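Local structure of nucleoprotein (Human coronavirus NL63, 5N4K) at residues F26-F31 with T93-D98; N50-G55 with D60-Y65; Q69-M74 with V80-K85; K100-Q103 with V109-A112. The protein probably packages the viral RNA genome into a helical ribonucleocapsid, the part described here being its N-terminal RNA-binding domain. All coordinates share one frame; numbering follows the deposited sequence. Where two conformers were deposited one is given.

All four contacts lie in the N-terminal RNA-binding domain, built round an antiparallel sheet. Interaction 1 closes the longest loop, pinning the N-terminal arm to the loop that follows strand 80-90; interactions 2 and 3 are nested inside it, in that order, and interaction 4 follows. Strand 63-73 runs through interactions 2 and 3, whose centres are about 26 Å apart on opposite sides of the chain's centre. Interactions 2 and 4 meet where Gly64 N is hydrogen-bonded to Val111 O (2.9 Å), and Tyr65 of 60-65 reaches Thr93 and His96 of interaction 1. The sheet thus ties a compact body to the basic hairpin of interaction 3.

Interaction 1 (F26-F31 with T93-D98); sequences FPPPSF and TGPHKD
Pro28 sets its pyrrolidine ring against the peptide link between Gly94 and Pro95, fastening the N-terminal arm of the coronavirus nucleocapsid RNA-binding domain to the loop between strands 80-90 and 108-112. The CG-CD edge of Pro28 is applied to this peptide: Pro28 CG lies 3.7 Å from Gly94 C, and Pro28 CD comes 4.0 Å from Pro95 N. The two proline rings are inclined at about 50° and are therefore not stacked flat. Proline suits both sides of this apolar contact: its ring is compact, and Pro28 and Pro95 have no N-H to leave without a partner. Gly94 opens a type I beta turn that ends at Lys97, closed by a weak bond from Lys97 N to Gly94 O. Glycine readily adopts the positive phi found here (79°) and leaves the space beside Pro95 CD to the proline. Beyond the pair, Tyr89 gives its hydroxyl to a hydrogen bond with Pro28 O and also packs on Pro95, while Asn125 OD1 is hydrogen-bonded to Gly94 N. His96 of the same turn meets His96 of the second subunit. Between the side chains of the two prolines, Pro28 CD stands 4.5 Å from Pro95 CD.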
# COMPACT_ATOMS: atom_id res chain seq x y z
N PHE A 26 8.85 7.15 -1.00
CA PHE A 26 8.26 5.97 -0.43
C PHE A 26 6.93 6.39 0.18
O PHE A 26 6.72 7.56 0.49
CB PHE A 26 9.09 5.40 0.71
CG PHE A 26 10.40 4.82 0.32
CD1 PHE A 26 10.51 3.99 -0.75
CD2 PHE A 26 11.50 5.00 1.14
CE1 PHE A 26 11.72 3.44 -1.10
CE2 PHE A 26 12.71 4.43 0.82
CZ PHE A 26 12.81 3.65 -0.29
N PRO A 27 6.04 5.41 0.33
CA PRO A 27 4.80 5.76 1.01
C PRO A 27 5.06 6.13 2.45
O PRO A 27 6.10 5.76 3.03
CB PRO A 27 4.00 4.47 0.91
CG PRO A 27 4.93 3.43 0.70
CD PRO A 27 6.07 4.00 -0.09
N PRO A 28 4.11 6.87 3.03
CA PRO A 28 4.40 7.40 4.36
C PRO A 28 4.46 6.33 5.44
O PRO A 28 3.69 5.37 5.43
CB PRO A 28 3.21 8.31 4.66
CG PRO A 28 2.46 8.37 3.43
CD PRO A 28 2.83 7.35 2.48
N PRO A 29 5.37 6.55 6.43
CA PRO A 29 5.41 5.64 7.55
C PRO A 29 4.34 5.94 8.59
O PRO A 29 3.87 7.04 8.72
CB PRO A 29 6.81 5.92 8.20
CG PRO A 29 7.34 7.08 7.58
CD PRO A 29 6.39 7.65 6.58
N SER A 30 3.99 4.91 9.34
CA SER A 30 3.03 5.00 10.45
C SER A 30 3.72 5.56 11.67
O SER A 30 4.88 5.30 11.91
CB SER A 30 2.50 3.61 10.74
OG SER A 30 1.67 3.51 11.88
N PHE A 31 2.96 6.28 12.46
CA PHE A 31 3.44 6.70 13.78
C PHE A 31 3.68 5.53 14.69
O PHE A 31 4.38 5.71 15.75
CB PHE A 31 2.47 7.65 14.45
CG PHE A 31 2.43 9.02 13.87
CD1 PHE A 31 3.42 9.91 14.15
CD2 PHE A 31 1.40 9.48 13.07
CE1 PHE A 31 3.47 11.16 13.61
CE2 PHE A 31 1.42 10.77 12.52
CZ PHE A 31 2.49 11.64 12.79
N THR A 93 -4.46 10.59 6.24
CA THR A 93 -3.02 10.45 6.25
C THR A 93 -2.67 9.09 5.70
O THR A 93 -3.54 8.30 5.46
CB THR A 93 -2.43 10.64 7.64
OG1 THR A 93 -2.61 9.43 8.41
CG2 THR A 93 -3.08 11.86 8.41
N GLY A 94 -1.36 8.86 5.53
CA GLY A 94 -0.87 7.52 5.13
C GLY A 94 -1.03 7.23 3.66
O GLY A 94 -1.31 8.13 2.85
N PRO A 95 -0.80 5.98 3.28
CA PRO A 95 -0.88 5.54 1.86
C PRO A 95 -2.21 5.71 1.29
O PRO A 95 -2.36 5.79 0.05
CB PRO A 95 -0.42 4.10 1.93
CG PRO A 95 -0.71 3.64 3.33
CD PRO A 95 -0.46 4.84 4.17
N HIS A 96 -3.30 5.74 2.09
CA HIS A 96 -4.69 5.92 1.66
C HIS A 96 -5.25 7.22 2.18
O HIS A 96 -6.43 7.28 2.55
CB HIS A 96 -5.56 4.73 2.06
CG HIS A 96 -5.09 3.43 1.52
ND1 HIS A 96 -5.08 3.16 0.16
CD2 HIS A 96 -4.55 2.34 2.11
CE1 HIS A 96 -4.61 1.93 -0.03
NE2 HIS A 96 -4.31 1.41 1.13
N LYS A 97 -4.45 8.29 2.08
CA LYS A 97 -4.89 9.60 2.55
C LYS A 97 -6.08 10.14 1.80
O LYS A 97 -6.78 10.98 2.35
CB LYS A 97 -3.75 10.65 2.54
CG LYS A 97 -3.35 11.14 1.16
CD LYS A 97 -2.20 12.15 1.23
CE LYS A 97 -2.61 13.49 1.84
NZ LYS A 97 -1.64 14.63 1.70
N ASP A 98 -6.35 9.62 0.62
CA ASP A 98 -7.37 9.98 -0.33
C ASP A 98 -8.72 9.40 -0.03
O ASP A 98 -9.75 9.80 -0.57
CB ASP A 98 -6.99 9.51 -1.76
CG ASP A 98 -6.89 7.96 -1.88
OD1 ASP A 98 -7.68 7.40 -2.67
OD2 ASP A 98 -6.03 7.29 -1.30

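Interaction 2 (N50-G55 with D60-Y65); sequences NLVPIG and DEQIGY
The loop leading into strand 63-73 of the nucleocapsid RNA-binding domain folds back on the start of that strand, with Val52 and Gln62 making most of the contact. Both methyls of Val52 lie against the Gln62-Ile63 peptide. CG2 lies 3.6 Å from Gln62 O, and CG1, set anti to the backbone N of Val52 (chi1 -175°), comes 4.1 Å from Ile63 N. A branched, short side chain fits here because its two methyls can lie against a peptide group at once. Gln62 is the centre of an inverse gamma turn, and its side chain bends at chi2 (-50°), which brings the amide round toward the loop. Its OE1 reaches the loop through water: water 1 lies 2.7 Å from Pro53 O and 2.8 Å from Gln62 OE1, and water 2 lies near the same two oxygens. Water 3 accepts from Gly55 N at 2.9 Å and makes a weak bond to Gln62 OE1. A glutamine suits this place because its amide carries both an acceptor and a donor: the oxygen faces the waters, while NE2 is hydrogen-bonded to the carbonyl oxygens of Lys56 and Asn58, tying down the connecting loop. Farther into the fold, Val52 packs on Val111 of strand 108-112 and, with Pro53, on Phe88 of strand 80-90. Ile63 of strand 63-73 touches Ala112.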
# COMPACT_ATOMS: atom_id res chain seq x y z
N ASN A 50 -13.19 -0.04 17.13
CA ASN A 50 -12.69 1.09 17.79
C ASN A 50 -11.22 0.92 18.23
O ASN A 50 -10.76 1.61 19.14
CB ASN A 50 -13.52 1.45 19.05
CG ASN A 50 -13.65 0.25 19.97
OD1 ASN A 50 -13.47 -0.90 19.66
ND2 ASN A 50 -14.16 0.61 21.20
N LEU A 51 -10.46 0.13 17.46
CA LEU A 51 -9.03 -0.14 17.79
C LEU A 51 -8.21 0.99 17.23
O LEU A 51 -7.51 0.85 16.19
CB LEU A 51 -8.65 -1.47 17.28
CG LEU A 51 -7.23 -1.92 17.82
CD1 LEU A 51 -7.36 -2.36 19.28
CD2 LEU A 51 -6.64 -3.03 17.03
N VAL A 52 -8.19 2.12 17.93
CA VAL A 52 -7.42 3.31 17.61
C VAL A 52 -6.29 3.49 18.64
O VAL A 52 -6.62 3.65 19.83
CB VAL A 52 -8.28 4.62 17.55
CG1 VAL A 52 -7.47 5.75 17.11
CG2 VAL A 52 -9.53 4.44 16.67
N PRO A 53 -5.02 3.55 18.21
CA PRO A 53 -3.94 3.82 19.19
C PRO A 53 -4.18 5.07 19.90
O PRO A 53 -4.68 6.05 19.41
CB PRO A 53 -2.69 3.93 18.34
CG PRO A 53 -2.99 3.18 17.13
CD PRO A 53 -4.49 3.31 16.86
N ILE A 54 -3.77 5.11 21.17
CA ILE A 54 -3.91 6.29 22.03
C ILE A 54 -2.68 7.23 21.98
O ILE A 54 -1.60 6.74 21.82
CB ILE A 54 -4.10 5.81 23.52
CG1 ILE A 54 -5.42 5.02 23.68
CG2 ILE A 54 -4.04 6.95 24.52
CD1 ILE A 54 -5.45 4.16 24.93
N GLY A 55 -2.91 8.53 22.06
CA GLY A 55 -1.88 9.55 22.44
C GLY A 55 -1.56 10.66 21.46
O GLY A 55 -0.65 11.43 21.70
N ASP A 60 -11.85 14.50 18.27
CA ASP A 60 -12.47 14.28 17.01
C ASP A 60 -11.56 13.58 16.00
O ASP A 60 -12.02 13.10 14.96
CB ASP A 60 -13.23 15.50 16.48
CG ASP A 60 -12.40 16.69 16.26
OD1 ASP A 60 -11.23 16.54 15.94
OD2 ASP A 60 -12.93 17.86 16.38
N GLU A 61 -10.28 13.43 16.31
CA GLU A 61 -9.28 12.85 15.42
C GLU A 61 -8.99 11.39 15.73
O GLU A 61 -8.07 10.83 15.11
CB GLU A 61 -8.00 13.67 15.43
CG GLU A 61 -8.17 15.04 14.85
CD GLU A 61 -6.92 15.93 14.94
OE1 GLU A 61 -6.37 15.99 16.09
OE2 GLU A 61 -6.53 16.55 13.89
N GLN A 62 -9.71 10.73 16.61
CA GLN A 62 -9.40 9.34 17.00
C GLN A 62 -10.12 8.39 16.03
O GLN A 62 -11.08 7.71 16.31
CB GLN A 62 -9.79 9.02 18.42
CG GLN A 62 -9.20 9.96 19.50
CD GLN A 62 -7.71 10.13 19.34
OE1 GLN A 62 -7.00 9.13 19.46
NE2 GLN A 62 -7.27 11.27 19.07
N ILE A 63 -9.59 8.39 14.79
CA ILE A 63 -10.25 7.74 13.66
C ILE A 63 -9.17 7.48 12.57
O ILE A 63 -8.31 8.33 12.35
CB ILE A 63 -11.41 8.64 13.15
CG1 ILE A 63 -12.12 7.97 11.97
CG2 ILE A 63 -10.95 10.05 12.84
CD1 ILE A 63 -13.50 8.60 11.76
N GLY A 64 -9.30 6.36 11.87
CA GLY A 64 -8.38 6.09 10.79
C GLY A 64 -8.56 4.69 10.32
O GLY A 64 -9.64 4.12 10.29
N TYR A 65 -7.42 4.12 9.86
CA TYR A 65 -7.46 2.77 9.30
C TYR A 65 -6.18 1.98 9.59
O TYR A 65 -5.12 2.58 9.81
CB TYR A 65 -7.71 2.77 7.71
CG TYR A 65 -6.65 3.58 6.96
CD1 TYR A 65 -6.71 4.96 6.83
CD2 TYR A 65 -5.53 2.95 6.40
CE1 TYR A 65 -5.74 5.69 6.13
CE2 TYR A 65 -4.59 3.65 5.72
CZ TYR A 65 -4.67 5.00 5.60
OH TYR A 65 -3.64 5.69 4.99
O HOH W 1 -4.27 8.74 19.03
O HOH W 2 -7.37 6.66 20.61
O HOH W 3 -5.58 9.64 22.19

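Interaction 3 (Q69-M74 with V80-K85); sequences QERWRM and VDLPPK. With SO4 (sulfate ion), chain F; SO4 (sulfate ion), chain D.
Strands 69-73 and 80-85 run antiparallel, their axes 149° apart and 4.4 Å at closest approach, as the outer part of the beta hairpin of the nucleocapsid RNA-binding domain. Gln69 and Lys85 form one hydrogen-bonded pair, Arg73 and Val80 another; between them Trp72 faces Asp81 in a non-hydrogen-bonded pair. Arg71 dominates the face it shares with Gln69, Arg73, Leu82 and Lys85. Its chain bends at chi3 (61°), turning the guanidinium across the second strand, where NH1 donates a nearly straight bond of 2.8 Å to Pro83 O, in both the carbonyl and guanidinium planes. Leu82 CD1 lies over one face of this group and Lys85 CE over the opposite face, both toward the rim; with the bond to Pro83 O this probably limits its rotation. Two sulfates, probably from the crystallisation liquor, are gripped by this polar, mostly basic face. On the sulfate of chain F, Arg71 NE donates to O1 at 3.0 Å, Lys85 NZ to O2 at 2.6 Å and Gln69 NE2 to O3. On the sulfate of chain D, Arg71 NH2 reaches O3 at 2.9 Å, and Arg73 NH1 donates to O4 of the same ion. The amide of Gln69 is oriented from its other end by His87, hydrogen-bonded to OE1. Long cationic chains suit such a face, and their grip on sulfate is consistent with a site for RNA phosphates. On the other face, Asp81 forms a salt bridge with Arg79, and its OD1 lies 3.3 Å from Trp72 CB.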
# COMPACT_ATOMS: atom_id res chain seq x y z
N GLN A 69 -0.49 -5.50 5.25
CA GLN A 69 0.76 -5.86 4.53
C GLN A 69 0.79 -7.41 4.45
O GLN A 69 0.92 -8.06 5.49
CB GLN A 69 1.93 -5.33 5.36
CG GLN A 69 3.37 -5.62 4.82
CD GLN A 69 4.50 -5.53 5.80
OE1 GLN A 69 4.42 -4.93 6.89
NE2 GLN A 69 5.64 -6.12 5.41
N GLU A 70 0.66 -7.97 3.27
CA GLU A 70 0.82 -9.43 3.07
C GLU A 70 2.32 -9.71 3.15
O GLU A 70 3.13 -8.91 2.71
CB GLU A 70 0.23 -9.76 1.69
CG GLU A 70 0.05 -11.21 1.40
CD GLU A 70 -0.69 -11.48 0.09
OE1 GLU A 70 -1.25 -10.54 -0.57
OE2 GLU A 70 -0.69 -12.66 -0.31
N ARG A 71 2.70 -10.85 3.76
CA ARG A 71 4.08 -11.19 4.08
C ARG A 71 4.37 -12.68 3.67
O ARG A 71 3.53 -13.52 3.87
CB ARG A 71 4.34 -11.04 5.59
CG ARG A 71 4.25 -9.57 5.95
CD ARG A 71 4.37 -9.44 7.44
NE ARG A 71 5.66 -9.93 8.00
CZ ARG A 71 5.86 -10.88 8.92
NH1 ARG A 71 4.97 -11.66 9.47
NH2 ARG A 71 7.12 -11.08 9.31
N TRP A 72 5.43 -12.90 2.93
CA TRP A 72 5.80 -14.28 2.53
C TRP A 72 7.23 -14.25 2.21
O TRP A 72 7.68 -13.32 1.53
CB TRP A 72 5.00 -14.79 1.35
CG TRP A 72 5.11 -14.00 0.03
CD1 TRP A 72 4.26 -13.01 -0.41
CD2 TRP A 72 6.11 -14.16 -1.01
NE1 TRP A 72 4.69 -12.54 -1.64
CE2 TRP A 72 5.82 -13.21 -2.02
CE3 TRP A 72 7.24 -14.99 -1.17
CZ2 TRP A 72 6.60 -13.10 -3.19
CZ3 TRP A 72 8.01 -14.87 -2.32
CH2 TRP A 72 7.69 -13.92 -3.32
N ARG A 73 7.94 -15.32 2.58
CA ARG A 73 9.31 -15.45 2.18
C ARG A 73 9.60 -16.83 1.59
O ARG A 73 8.77 -17.73 1.66
CB ARG A 73 10.22 -15.14 3.36
CG ARG A 73 10.30 -16.22 4.39
CD ARG A 73 10.59 -15.62 5.74
NE ARG A 73 10.82 -16.68 6.72
CZ ARG A 73 10.75 -16.55 8.05
NH1 ARG A 73 10.45 -15.38 8.63
NH2 ARG A 73 11.00 -17.60 8.82
N MET A 74 10.75 -16.90 0.93
CA MET A 74 11.28 -18.16 0.45
C MET A 74 12.21 -18.73 1.52
O MET A 74 13.04 -18.00 2.13
CB MET A 74 12.02 -17.97 -0.88
CG MET A 74 11.09 -17.53 -2.00
SD MET A 74 9.82 -18.75 -2.41
CE MET A 74 10.85 -20.23 -2.30
N VAL A 80 6.94 -19.46 2.01
CA VAL A 80 6.29 -19.59 3.25
C VAL A 80 5.44 -18.28 3.43
O VAL A 80 6.02 -17.24 3.53
CB VAL A 80 7.35 -19.68 4.37
CG1 VAL A 80 6.79 -19.77 5.79
CG2 VAL A 80 8.27 -20.88 4.13
N ASP A 81 4.15 -18.45 3.47
CA ASP A 81 3.26 -17.35 3.77
C ASP A 81 3.32 -17.08 5.29
O ASP A 81 3.23 -18.02 6.11
CB ASP A 81 1.85 -17.65 3.31
CG ASP A 81 1.72 -17.60 1.77
OD1 ASP A 81 2.36 -16.79 1.12
OD2 ASP A 81 1.00 -18.43 1.25
N LEU A 82 3.51 -15.83 5.65
CA LEU A 82 3.66 -15.40 7.04
C LEU A 82 2.37 -14.67 7.48
O LEU A 82 1.53 -14.26 6.66
CB LEU A 82 4.81 -14.51 7.18
CG LEU A 82 6.18 -15.15 6.84
CD1 LEU A 82 7.20 -14.09 7.04
CD2 LEU A 82 6.44 -16.29 7.84
N PRO A 83 2.11 -14.54 8.80
CA PRO A 83 1.03 -13.72 9.26
C PRO A 83 1.20 -12.31 8.72
O PRO A 83 2.26 -11.73 8.66
CB PRO A 83 1.19 -13.72 10.76
CG PRO A 83 1.79 -15.09 11.01
CD PRO A 83 2.79 -15.23 9.94
N PRO A 84 0.05 -11.75 8.30
CA PRO A 84 0.15 -10.37 7.81
C PRO A 84 0.41 -9.39 8.92
O PRO A 84 0.11 -9.66 10.08
CB PRO A 84 -1.21 -10.11 7.15
CG PRO A 84 -2.09 -11.12 7.65
CD PRO A 84 -1.28 -12.32 8.08
N LYS A 85 0.97 -8.24 8.57
CA LYS A 85 1.07 -7.13 9.47
C LYS A 85 0.02 -6.07 9.08
O LYS A 85 -0.45 -6.02 7.97
CB LYS A 85 2.45 -6.51 9.48
CG LYS A 85 3.48 -7.34 10.27
CD LYS A 85 4.87 -6.76 10.12
CE LYS A 85 5.81 -7.71 10.82
NZ LYS A 85 7.24 -7.32 10.60
S SO4 F . 8.55 -7.78 7.31
O1 SO4 F . 8.35 -9.16 6.82
O2 SO4 F . 7.37 -7.25 8.00
O3 SO4 F . 8.62 -6.99 6.08
O4 SO4 F . 9.69 -7.62 8.26
S SO4 D . 8.90 -14.33 11.26
O1 SO4 D . 7.77 -15.26 11.19
O2 SO4 D . 8.87 -13.78 12.63
O3 SO4 D . 8.75 -13.25 10.24
O4 SO4 D . 10.20 -14.97 10.96
O HOH W 4 0.59 -12.43 4.90
O HOH W 5 0.68 -14.42 2.33

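Interaction 4 (K100-Q103 with V109-A112); sequences KFRQ and VWVA. With SO4 (sulfate ion), chain I.
The indole of Trp110 is roofed by the backbone of the 100-103 turn. Arg102 CA sits 3.4 Å from the centroid of the five-membered ring, almost on its normal, while Phe101 CA makes a second CH-pi contact over the six-membered ring. Arg102 N lies above the same face, near its centre. At the indole edge, NE1 donates a weak bond of 3.1 Å to Gln103 O. A tryptophan suits this place, since it offers a broad face to a whole turn and one N-H to its carbonyl. The Phe101 ring, its CG anti to the backbone N, turns back beside the indole rather than lying flat on it: the planes are 82° apart and CD1 approaches Trp110 CE3 at 3.5 Å. Phe101 CZ then reaches Ala112 CB at 3.8 Å, where a small residue leaves room for the ring. The turn is type II, running from Lys100 to Gln103 with Arg102 third at a phi of 73°, and it lies in the loop that leads to strand 108-112, an outermost strand of the sheet of this RNA-binding domain. Gln103 N bonds to Lys100 O at 3.0 Å, and the Gln103 side chain adds a second link across the turn, OE1 accepting from Lys100 N. The Arg102 chain, bent at chi3 (66°), reaches a sulfate, probably from the crystallisation liquor; NE donates to O2 at 2.7 Å, nearly straight. Farther out, Tyr65 meets Trp110 edge-to-face, Leu91 and Leu99 also touch the indole, and Ile63 packs against both Phe101 and Ala112.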
# COMPACT_ATOMS: atom_id res chain seq x y z
N LYS A 100 -12.08 8.42 1.87
CA LYS A 100 -13.06 8.85 2.87
C LYS A 100 -13.25 7.74 3.87
O LYS A 100 -13.00 6.62 3.58
CB LYS A 100 -14.37 9.27 2.15
CG LYS A 100 -14.22 10.36 1.06
CD LYS A 100 -15.59 10.79 0.52
CE LYS A 100 -15.51 11.92 -0.49
NZ LYS A 100 -16.85 12.38 -0.98
N PHE A 101 -13.75 8.09 5.06
CA PHE A 101 -13.93 7.09 6.08
C PHE A 101 -14.78 5.96 5.61
O PHE A 101 -15.95 6.19 5.15
CB PHE A 101 -14.57 7.72 7.37
CG PHE A 101 -14.62 6.78 8.53
CD1 PHE A 101 -13.46 6.11 9.00
CD2 PHE A 101 -15.81 6.47 9.15
CE1 PHE A 101 -13.50 5.27 10.06
CE2 PHE A 101 -15.84 5.56 10.21
CZ PHE A 101 -14.73 4.94 10.65
N ARG A 102 -14.35 4.77 5.65
CA ARG A 102 -15.03 3.56 5.29
C ARG A 102 -15.22 3.33 3.80
O ARG A 102 -15.84 2.34 3.40
CB ARG A 102 -16.36 3.40 6.02
CG ARG A 102 -16.11 3.19 7.54
CD ARG A 102 -17.38 3.27 8.37
NE ARG A 102 -18.30 2.26 8.11
CZ ARG A 102 -19.60 2.42 7.72
NH1 ARG A 102 -20.10 3.61 7.42
NH2 ARG A 102 -20.20 1.27 7.49
N GLN A 103 -14.57 4.13 3.00
CA GLN A 103 -14.48 3.82 1.56
C GLN A 103 -13.85 2.50 1.35
O GLN A 103 -12.83 2.22 1.93
CB GLN A 103 -13.75 4.96 0.85
CG GLN A 103 -13.79 4.93 -0.62
CD GLN A 103 -13.31 6.22 -1.24
OE1 GLN A 103 -13.09 7.31 -0.68
NE2 GLN A 103 -13.05 6.03 -2.56
N VAL A 109 -8.78 -1.56 6.83
CA VAL A 109 -9.71 -1.89 7.88
C VAL A 109 -9.96 -0.64 8.70
O VAL A 109 -9.04 -0.04 9.30
CB VAL A 109 -9.18 -3.00 8.79
CG1 VAL A 109 -10.23 -3.31 9.91
CG2 VAL A 109 -8.89 -4.22 7.99
N TRP A 110 -11.21 -0.13 8.82
CA TRP A 110 -11.52 1.14 9.41
C TRP A 110 -11.81 1.11 10.90
O TRP A 110 -12.52 0.17 11.37
CB TRP A 110 -12.70 1.70 8.63
CG TRP A 110 -12.35 1.93 7.15
CD1 TRP A 110 -12.61 1.09 6.11
CD2 TRP A 110 -11.69 3.06 6.65
NE1 TRP A 110 -12.16 1.69 4.95
CE2 TRP A 110 -11.59 2.88 5.23
CE3 TRP A 110 -11.13 4.18 7.21
CZ2 TRP A 110 -10.92 3.82 4.47
CZ3 TRP A 110 -10.52 5.15 6.43
CH2 TRP A 110 -10.45 4.93 5.04
N VAL A 111 -11.36 2.13 11.59
CA VAL A 111 -11.54 2.18 13.06
C VAL A 111 -11.85 3.58 13.46
O VAL A 111 -11.40 4.58 12.89
CB VAL A 111 -10.27 1.66 13.81
CG1 VAL A 111 -10.14 0.15 13.68
CG2 VAL A 111 -9.02 2.43 13.37
N ALA A 112 -12.67 3.71 14.54
CA ALA A 112 -12.98 5.02 15.12
C ALA A 112 -13.46 4.83 16.55
O ALA A 112 -14.14 3.87 16.83
CB ALA A 112 -14.12 5.72 14.35
S SO4 I . -16.90 -0.89 7.46
O1 SO4 I . -17.20 -2.31 7.67
O2 SO4 I . -17.22 -0.16 8.70
O3 SO4 I . -15.55 -0.53 6.98
O4 SO4 I . -17.75 -0.46 6.33